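Local coordinates for protein glucosamine kinase (Streptacidiphilus jiangxiensis, PDB 6HWJ) that catalyses the magnesium- and ATP-dependent phosphorylation of D-glucosamine to D-glucosamine 6-phosphate, and more weakly that of glucose, at residues D200-L205 with R366-A371; V349-V354 with D425-D430. All coordinates share one frame; numbering follows the deposited sequence.

Contact 1. Residues D200-L205 with R366-A371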
loop_
_atom_site.group_PDB
_atom_site.type_symbol
_atom_site.label_atom_id
_atom_site.label_comp_id
_atom_site.label_asym_id
_atom_site.label_seq_id
_atom_site.Cartn_x
_atom_site.Cartn_y
_atom_site.Cartn_z
ATOM N N ASP A 200 -20.536 -5.748 -1.673
ATOM C CA ASP A 200 -21.666 -6.475 -1.105
ATOM C C ASP A 200 -22.615 -5.549 -0.339
ATOM O O ASP A 200 -23.843 -5.668 -0.471
ATOM C CB ASP A 200 -21.162 -7.598 -0.198
ATOM C CG ASP A 200 -22.288 -8.497 0.263
ATOM O OD1 ASP A 200 -22.880 -9.164 -0.600
ATOM O OD2 ASP A 200 -22.593 -8.512 1.472
ATOM N N ASP A 201 -22.080 -4.638 0.475
ATOM C CA ASP A 201 -22.935 -3.668 1.164
ATOM C C ASP A 201 -23.850 -2.929 0.194
ATOM O O ASP A 201 -25.073 -2.865 0.379
ATOM C CB ASP A 201 -22.084 -2.633 1.902
ATOM C CG ASP A 201 -21.479 -3.159 3.181
ATOM O OD1 ASP A 201 -21.795 -4.297 3.583
ATOM O OD2 ASP A 201 -20.675 -2.407 3.782
ATOM N N VAL A 202 -23.263 -2.335 -0.851
ATOM C CA VAL A 202 -24.039 -1.488 -1.764
ATOM C C VAL A 202 -25.014 -2.314 -2.576
ATOM O O VAL A 202 -26.115 -1.854 -2.887
ATOM C CB VAL A 202 -23.050 -0.688 -2.655
ATOM C CG1 VAL A 202 -23.782 0.103 -3.715
ATOM C CG2 VAL A 202 -22.221 0.234 -1.767
ATOM N N ARG A 203 -24.639 -3.545 -2.928
ATOM C CA ARG A 203 -25.572 -4.455 -3.574
ATOM C C ARG A 203 -26.764 -4.740 -2.665
ATOM O O ARG A 203 -27.925 -4.756 -3.110
ATOM C CB ARG A 203 -24.818 -5.744 -3.920
ATOM C CG ARG A 203 -25.518 -6.715 -4.815
ATOM C CD ARG A 203 -24.513 -7.755 -5.315
ATOM N NE ARG A 203 -23.867 -7.345 -6.565
ATOM C CZ ARG A 203 -22.677 -7.785 -6.981
ATOM N NH1 ARG A 203 -21.970 -8.629 -6.237
ATOM N NH2 ARG A 203 -22.190 -7.371 -8.142
ATOM N N ARG A 204 -26.504 -4.953 -1.378
ATOM C CA ARG A 204 -27.596 -5.210 -0.447
ATOM C C ARG A 204 -28.489 -3.989 -0.312
ATOM O O ARG A 204 -29.721 -4.115 -0.317
ATOM C CB ARG A 204 -27.023 -5.660 0.905
ATOM C CG ARG A 204 -26.419 -7.065 0.840
ATOM C CD ARG A 204 -25.687 -7.466 2.125
ATOM N NE ARG A 204 -26.598 -7.733 3.242
ATOM C CZ ARG A 204 -26.475 -7.225 4.469
ATOM N NH1 ARG A 204 -25.467 -6.418 4.776
ATOM N NH2 ARG A 204 -27.361 -7.538 5.398
ATOM N N LEU A 205 -27.892 -2.795 -0.249
ATOM C CA LEU A 205 -28.676 -1.566 -0.323
ATOM C C LEU A 205 -29.579 -1.567 -1.557
ATOM O O LEU A 205 -30.781 -1.303 -1.464
ATOM C CB LEU A 205 -27.748 -0.349 -0.345
ATOM C CG LEU A 205 -28.385 1.021 -0.629
ATOM C CD1 LEU A 205 -29.278 1.445 0.525
ATOM C CD2 LEU A 205 -27.309 2.064 -0.888
ATOM N N ARG A 366 -26.659 5.504 -6.873
ATOM C CA ARG A 366 -26.080 6.808 -7.185
ATOM C C ARG A 366 -26.298 7.794 -6.045
ATOM O O ARG A 366 -25.412 8.600 -5.739
ATOM C CB ARG A 366 -26.674 7.344 -8.491
ATOM C CG ARG A 366 -26.303 6.498 -9.711
ATOM C CD ARG A 366 -26.901 7.051 -10.993
ATOM N NE ARG A 366 -26.275 8.304 -11.406
ATOM C CZ ARG A 366 -26.707 9.061 -12.411
ATOM N NH1 ARG A 366 -27.776 8.700 -13.111
ATOM N NH2 ARG A 366 -26.072 10.184 -12.714
ATOM N N ALA A 367 -27.451 7.720 -5.379
ATOM C CA ALA A 367 -27.648 8.494 -4.162
ATOM C C ALA A 367 -26.610 8.118 -3.117
ATOM O O ALA A 367 -26.077 8.985 -2.410
ATOM C CB ALA A 367 -29.053 8.263 -3.611
ATOM N N TRP A 368 -26.279 6.828 -3.033
ATOM C CA TRP A 368 -25.289 6.379 -2.062
ATOM C C TRP A 368 -23.895 6.889 -2.424
ATOM O O TRP A 368 -23.107 7.257 -1.538
ATOM C CB TRP A 368 -25.301 4.837 -1.975
ATOM C CG TRP A 368 -24.185 4.287 -1.135
ATOM C CD1 TRP A 368 -24.226 3.988 0.196
ATOM C CD2 TRP A 368 -22.858 4.003 -1.575
ATOM N NE1 TRP A 368 -22.988 3.519 0.613
ATOM C CE2 TRP A 368 -22.134 3.527 -0.455
ATOM C CE3 TRP A 368 -22.205 4.084 -2.817
ATOM C CZ2 TRP A 368 -20.792 3.138 -0.536
ATOM C CZ3 TRP A 368 -20.875 3.694 -2.896
ATOM C CH2 TRP A 368 -20.183 3.219 -1.769
ATOM N N ILE A 369 -23.556 6.904 -3.715
ATOM C CA ILE A 369 -22.256 7.429 -4.126
ATOM C C ILE A 369 -22.056 8.843 -3.592
ATOM O O ILE A 369 -21.026 9.159 -2.976
ATOM C CB ILE A 369 -22.120 7.386 -5.659
ATOM C CG1 ILE A 369 -22.038 5.932 -6.138
ATOM C CG2 ILE A 369 -20.879 8.187 -6.104
ATOM C CD1 ILE A 369 -21.963 5.792 -7.653
ATOM N N ALA A 370 -23.033 9.724 -3.842
ATOM C CA ALA A 370 -22.917 11.103 -3.394
ATOM C C ALA A 370 -22.918 11.188 -1.871
ATOM O O ALA A 370 -22.081 11.879 -1.271
ATOM C CB ALA A 370 -24.064 11.938 -3.979
ATOM N N ALA A 371 -23.847 10.477 -1.221
ATOM C CA ALA A 371 -23.940 10.543 0.233
ATOM C C ALA A 371 -22.736 9.896 0.907
ATOM O O ALA A 371 -22.311 10.349 1.987
ATOM C CB ALA A 371 -25.240 9.887 0.686
#
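V202 and L205 of helix 194-207 both pack on a single residue of helix 362-386, W368. The trio illustrates how one large aromatic can serve two residues of a neighbouring helix at once; the closest backbone approach, between the alpha carbons of V202 and W368, is 8.0 Å.

The first interaction is a CH-pi contact. Methyl CG2 of V202 sits over one face of the six-membered ring, 3.5 Å from its centroid and 12° off the ring normal, displaced somewhat toward the rim on the CE2-CZ2 side. Its closest ring atom is CZ2 of W368, at 3.5 Å. With CG of W368 anti to the backbone N (chi1 172°) and the indole plane turned nearly perpendicular to the CA-CB-CG plane (chi2 93°), the ring presents a broad face to the valine.

Plain apolar packing supplies the second interaction. L205 comes in obliquely at the root of the tryptophan, where its CD2 lies 3.6 Å from CB of W368 and 3.8 Å from CD1. The two aliphatic residues thus divide the side chain between them, V202 taking the benzo ring and L205 the stem and the start of the pyrrole.

The polar end of the indole is served by a third helix: NE1 of W368 donates a hydrogen bond to the carbonyl O of A215, on helix 212-234. That bond satisfies a buried N-H and should restrict rotation of the ring. D201, next to V202, instead forms a salt bridge with R308. All three touching residues are buried, away from the annotated substrate and metal sites, and the contact is characteristic of the hydrophobic core of a helical bundle, here with tryptophan packed among three helices.

Contact 2. Residues V349-V354 with D425-D430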
loop_
_atom_site.group_PDB
_atom_site.type_symbol
_atom_site.label_atom_id
_atom_site.label_comp_id
_atom_site.label_asym_id
_atom_site.label_seq_id
_atom_site.Cartn_x
_atom_site.Cartn_y
_atom_site.Cartn_z
ATOM N N VAL A 349 -16.892 1.741 -6.407
ATOM C CA VAL A 349 -17.672 0.632 -5.871
ATOM C C VAL A 349 -19.110 0.731 -6.340
ATOM O O VAL A 349 -19.701 -0.254 -6.782
ATOM C CB VAL A 349 -17.590 0.606 -4.332
ATOM C CG1 VAL A 349 -18.632 -0.354 -3.750
ATOM C CG2 VAL A 349 -16.204 0.177 -3.892
ATOM N N GLY A 350 -19.686 1.922 -6.248
ATOM C CA GLY A 350 -21.035 2.125 -6.713
ATOM C C GLY A 350 -21.173 1.873 -8.197
ATOM O O GLY A 350 -22.153 1.270 -8.641
ATOM N N ARG A 351 -20.195 2.333 -8.993
ATOM C CA ARG A 351 -20.276 2.113 -10.428
ATOM C C ARG A 351 -20.242 0.623 -10.742
ATOM O O ARG A 351 -20.960 0.153 -11.630
ATOM C CB ARG A 351 -19.129 2.831 -11.157
ATOM C CG ARG A 351 -19.026 4.317 -10.855
ATOM C CD ARG A 351 -20.277 5.079 -11.165
ATOM N NE ARG A 351 -20.180 6.459 -10.667
ATOM C CZ ARG A 351 -21.160 7.351 -10.739
ATOM N NH1 ARG A 351 -22.326 7.027 -11.305
ATOM N NH2 ARG A 351 -20.981 8.557 -10.242
ATOM N N VAL A 352 -19.381 -0.122 -10.043
ATOM C CA VAL A 352 -19.235 -1.554 -10.304
ATOM C C VAL A 352 -20.524 -2.302 -9.945
ATOM O O VAL A 352 -20.953 -3.208 -10.672
ATOM C CB VAL A 352 -18.027 -2.095 -9.515
ATOM C CG1 VAL A 352 -18.051 -3.637 -9.475
ATOM C CG2 VAL A 352 -16.720 -1.576 -10.134
ATOM N N VAL A 353 -21.160 -1.938 -8.823
ATOM C CA VAL A 353 -22.410 -2.594 -8.435
ATOM C C VAL A 353 -23.442 -2.419 -9.534
ATOM O O VAL A 353 -24.118 -3.371 -9.933
ATOM C CB VAL A 353 -22.929 -2.042 -7.090
ATOM C CG1 VAL A 353 -24.366 -2.510 -6.819
ATOM C CG2 VAL A 353 -22.027 -2.471 -5.953
ATOM N N VAL A 354 -23.562 -1.195 -10.061
ATOM C CA VAL A 354 -24.569 -0.928 -11.078
ATOM C C VAL A 354 -24.251 -1.685 -12.355
ATOM O O VAL A 354 -25.146 -2.220 -13.019
ATOM C CB VAL A 354 -24.679 0.588 -11.320
ATOM C CG1 VAL A 354 -25.490 0.858 -12.574
ATOM C CG2 VAL A 354 -25.294 1.273 -10.087
ATOM N N ASP A 425 -15.698 7.379 -16.717
ATOM C CA ASP A 425 -16.677 8.097 -17.512
ATOM C C ASP A 425 -17.891 8.475 -16.665
ATOM O O ASP A 425 -18.327 9.636 -16.665
ATOM C CB ASP A 425 -17.094 7.253 -18.715
ATOM C CG ASP A 425 -18.116 7.958 -19.595
ATOM O OD1 ASP A 425 -17.796 9.032 -20.131
ATOM O OD2 ASP A 425 -19.245 7.424 -19.744
ATOM N N LEU A 426 -18.447 7.512 -15.933
ATOM C CA LEU A 426 -19.631 7.800 -15.129
ATOM C C LEU A 426 -19.262 8.618 -13.897
ATOM O O LEU A 426 -20.012 9.505 -13.498
ATOM C CB LEU A 426 -20.329 6.500 -14.743
ATOM C CG LEU A 426 -20.858 5.702 -15.947
ATOM C CD1 LEU A 426 -21.450 4.363 -15.516
ATOM C CD2 LEU A 426 -21.887 6.507 -16.750
ATOM N N SER A 427 -18.098 8.352 -13.296
ATOM C CA SER A 427 -17.654 9.142 -12.152
ATOM C C SER A 427 -17.518 10.614 -12.527
ATOM O O SER A 427 -18.063 11.496 -11.852
ATOM C CB SER A 427 -16.315 8.613 -11.632
ATOM O OG SER A 427 -16.389 7.250 -11.330
ATOM N N LEU A 428 -16.791 10.900 -13.622
ATOM C CA LEU A 428 -16.576 12.281 -14.036
ATOM C C LEU A 428 -17.864 12.929 -14.513
ATOM O O LEU A 428 -18.035 14.143 -14.360
ATOM C CB LEU A 428 -15.526 12.373 -15.141
ATOM C CG LEU A 428 -14.083 12.149 -14.700
ATOM C CD1 LEU A 428 -13.180 11.976 -15.911
ATOM C CD2 LEU A 428 -13.594 13.303 -13.836
ATOM N N THR A 429 -18.765 12.146 -15.108
ATOM C CA THR A 429 -20.068 12.670 -15.496
ATOM C C THR A 429 -20.787 13.278 -14.299
ATOM O O THR A 429 -21.382 14.350 -14.416
ATOM C CB THR A 429 -20.919 11.571 -16.140
ATOM O OG1 THR A 429 -20.326 11.168 -17.385
ATOM C CG2 THR A 429 -22.338 12.086 -16.405
ATOM N N ASP A 430 -20.720 12.625 -13.138
ATOM C CA ASP A 430 -21.348 13.161 -11.935
ATOM C C ASP A 430 -20.479 14.192 -11.218
ATOM O O ASP A 430 -21.023 15.048 -10.517
ATOM C CB ASP A 430 -21.699 12.014 -10.965
ATOM C CG ASP A 430 -22.915 11.216 -11.413
ATOM O OD1 ASP A 430 -23.589 11.621 -12.395
ATOM O OD2 ASP A 430 -23.223 10.181 -10.775
HETATM O O HOH W 1 -18.954 10.890 -9.280
#
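R351 leaves helix 335-356 with CG beside its own backbone N, bends at chi2 (-57°) and then runs extended to the guanidinium, a course that carries the charged group across to the short C-terminal helix 422-431. D430 answers with its CG also beside the backbone N, placing OD2 in the guanidinium plane. The result is an interhelical salt bridge in the largely helical C-terminal part of this kinase; the axes of segments 349-354 and 425-430 approach to 10.4 Å, with 122° between their N-to-C directions. It exemplifies how a long, charged side chain can span two helices at the edge of the buried interior, R351 being buried while L426 and D430 are on the exposed side.

One oxygen takes both amino groups. NH2 of R351 donates a nearly straight bond to OD2 of D430, 2.8 Å long, whereas NH1 reaches the same atom only weakly at 3.3 Å. The oxygen lies at the guanidinium edge but is approached from above the carboxylate plane, the two planes being inclined by 55°. This is therefore not the coplanar, two-oxygen pairing of a bidentate bridge.

Backbone of helix 422-431 covers one guanidinium face: the carbonyl O of L426 stands 3.5 Å above its plane, toward the rim. Lower down the chain, CD of R351 packs against CB of L426 at 3.9 Å. NE turns to its own helix for a salt bridge with D347. OG of S427 bonds mainly to the carbonyl O of V423. The guanidinium is held by D347 and D430, which should restrict its rotation. A water in its plane completes the join, accepting from NH2 of R351 at 3.2 Å and donating to the carbonyl O of S427 at 2.8 Å.

In the fold
Contacts 1 and 2 are centred 11 Å apart. Helices 335-356 and 362-386 follow each other in the chain, each supplying a segment to one contact, and the segments of the two contacts alternate along the chain. V202 CG1 and V353 CG2 pack at 3.8 Å, and the I369 CD1 methyl packs 3.5 Å from the guanidinium carbon CZ of R351. The carboxylate of D430 appears to serve arginines from both contacts, its OD1 lying 2.9 Å from NH2 of the poorly ordered R366 in a salt bridge. Contact 1 lies away from the known nucleotide, sugar and magnesium sites, whereas in contact 2 the S427 side chain comes within about 7 Å of that of E409, which binds D-glucosamine.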